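Local coordinates for uncharacterized protein (Shewanella loihica, PDB 3O0L) that is of unknown function but belongs to the DUF1425 family of the E-set clan and is probably made as a bacterial lipoprotein with a signal peptide, at residues F60-I65 and V90-P95. Sequence-based numbering, arbitrary orientation.
Sequences FTWYDI and VTALSP
W62 lays one face of its indole over the bend where the chain leaves strand 87-93, covering both S94 and P95. The CD of P95 sits 3.6 Å from the centroid of the five-membered ring, only 9° off its normal, while the CA of S94 lies 3.7 Å from the centroid of the six-membered ring. These are two CH-pi contacts on the same face, and they suit their donors: the CD of P95, bonded to its own pyrrolidine nitrogen, and a CA between two peptide groups both carry slightly polarised C-H bonds. Tryptophan suits the place because its two-ring surface is broad enough to meet both residues at once, while at its edge, near the ring plane, CZ2 faces the backbone O of A92 at 3.5 Å. With CG anti to the carbonyl carbon (chi1 -67°), beside the backbone N, the indole extends from its own strand onto S94 and P95. Replacing the indole of W62 by an alanine is likely to leave S94 and P95 without their aromatic cover and to open a gap beside them. Two residues earlier on the same strand, F60 also directs its side chain toward strand 87-93 and meets aliphatic partners. Its CD2 touches the CB of A92 at 3.6 Å, and its CZ meets CG2 of V90 at 3.8 Å, the ring standing oblique to both. Alanine fits here because its short methyl lets the phenylalanine come close to the opposing backbone; A42 of strand 40-48 adjoins both aromatic rings. The axes of residues 60-63 and 90-93 come within 8.8 Å and cross at -39°, the geometry of facing sheets in a beta sandwich, consistent with the immunoglobulin-like E-set clan. No hydrogen bond joins the two segments, so dispersion, CH-pi attraction and exclusion of water hold the sheets together here.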
# COMPACT_ATOMS: atom_id res chain seq x y z
N PHE A 60 10.25 0.26 -11.28
CA PHE A 60 9.06 -0.36 -11.84
C PHE A 60 9.39 -1.74 -12.33
O PHE A 60 10.51 -2.01 -12.77
CB PHE A 60 8.54 0.42 -13.06
CG PHE A 60 7.98 1.79 -12.75
CD1 PHE A 60 6.64 1.94 -12.42
CD2 PHE A 60 8.76 2.91 -12.85
CE1 PHE A 60 6.12 3.16 -12.17
CE2 PHE A 60 8.23 4.16 -12.59
CZ PHE A 60 6.91 4.29 -12.26
N THR A 61 8.38 -2.60 -12.33
CA THR A 61 8.44 -3.90 -13.00
C THR A 61 7.22 -3.98 -13.93
O THR A 61 6.20 -3.28 -13.72
CB THR A 61 8.40 -5.07 -12.01
OG1 THR A 61 7.24 -4.94 -11.21
CG2 THR A 61 9.62 -5.03 -11.06
N TRP A 62 7.34 -4.80 -14.95
CA TRP A 62 6.36 -4.85 -16.00
C TRP A 62 5.86 -6.29 -16.19
O TRP A 62 6.62 -7.25 -16.08
CB TRP A 62 7.03 -4.40 -17.28
CG TRP A 62 7.40 -2.98 -17.26
CD1 TRP A 62 8.57 -2.44 -16.85
CD2 TRP A 62 6.57 -1.89 -17.64
NE1 TRP A 62 8.54 -1.07 -16.96
CE2 TRP A 62 7.32 -0.71 -17.47
CE3 TRP A 62 5.27 -1.79 -18.17
CZ2 TRP A 62 6.81 0.56 -17.77
CZ3 TRP A 62 4.76 -0.53 -18.45
CH2 TRP A 62 5.53 0.62 -18.25
N TYR A 63 4.57 -6.41 -16.52
CA TYR A 63 3.92 -7.70 -16.71
C TYR A 63 3.11 -7.74 -18.00
O TYR A 63 2.58 -6.72 -18.45
CB TYR A 63 2.99 -8.01 -15.53
CG TYR A 63 3.70 -7.91 -14.23
CD1 TYR A 63 4.39 -9.00 -13.70
CD2 TYR A 63 3.77 -6.71 -13.55
CE1 TYR A 63 5.09 -8.89 -12.50
CE2 TYR A 63 4.45 -6.60 -12.37
CZ TYR A 63 5.11 -7.68 -11.85
OH TYR A 63 5.80 -7.51 -10.68
N ASP A 64 3.02 -8.92 -18.57
CA ASP A 64 2.28 -9.14 -19.80
C ASP A 64 0.88 -9.62 -19.42
O ASP A 64 0.54 -9.65 -18.24
CB ASP A 64 3.00 -10.16 -20.71
CG ASP A 64 2.98 -11.60 -20.17
OD1 ASP A 64 2.29 -11.91 -19.17
OD2 ASP A 64 3.68 -12.44 -20.78
N ILE A 65 0.08 -9.97 -20.43
CA ILE A 65 -1.33 -10.35 -20.20
C ILE A 65 -1.47 -11.61 -19.36
O ILE A 65 -2.43 -11.73 -18.63
CB ILE A 65 -2.11 -10.50 -21.54
CG1 ILE A 65 -3.63 -10.48 -21.33
CG2 ILE A 65 -1.67 -11.74 -22.28
CD1 ILE A 65 -4.15 -9.26 -20.55
N VAL A 90 7.59 9.92 -10.99
CA VAL A 90 8.56 9.02 -11.63
C VAL A 90 7.91 8.34 -12.83
O VAL A 90 6.68 8.12 -12.88
CB VAL A 90 9.11 7.98 -10.63
CG1 VAL A 90 9.93 8.67 -9.57
CG2 VAL A 90 7.99 7.16 -10.05
N THR A 91 8.72 8.07 -13.85
CA THR A 91 8.17 7.50 -15.04
C THR A 91 9.13 6.48 -15.67
O THR A 91 10.31 6.46 -15.35
CB THR A 91 7.85 8.62 -16.05
OG1 THR A 91 7.04 8.06 -17.10
CG2 THR A 91 9.15 9.24 -16.60
N ALA A 92 8.57 5.57 -16.45
CA ALA A 92 9.37 4.56 -17.20
C ALA A 92 8.61 4.15 -18.44
O ALA A 92 7.42 3.92 -18.40
CB ALA A 92 9.65 3.33 -16.35
N LEU A 93 9.34 4.04 -19.54
CA LEU A 93 8.78 3.51 -20.77
C LEU A 93 8.81 1.99 -20.68
O LEU A 93 9.79 1.41 -20.18
CB LEU A 93 9.64 4.00 -21.93
CG LEU A 93 9.17 3.74 -23.33
CD1 LEU A 93 7.81 4.38 -23.57
CD2 LEU A 93 10.30 4.26 -24.28
N SER A 94 7.74 1.35 -21.12
CA SER A 94 7.68 -0.12 -21.21
C SER A 94 8.84 -0.67 -22.06
O SER A 94 9.24 -0.06 -23.06
CB SER A 94 6.36 -0.57 -21.82
OG SER A 94 6.45 -1.92 -22.27
N PRO A 95 9.41 -1.84 -21.68
CA PRO A 95 10.52 -2.38 -22.42
C PRO A 95 10.10 -3.12 -23.67
O PRO A 95 10.90 -3.26 -24.54
CB PRO A 95 11.20 -3.31 -21.41
CG PRO A 95 10.12 -3.77 -20.56
CD PRO A 95 9.11 -2.64 -20.48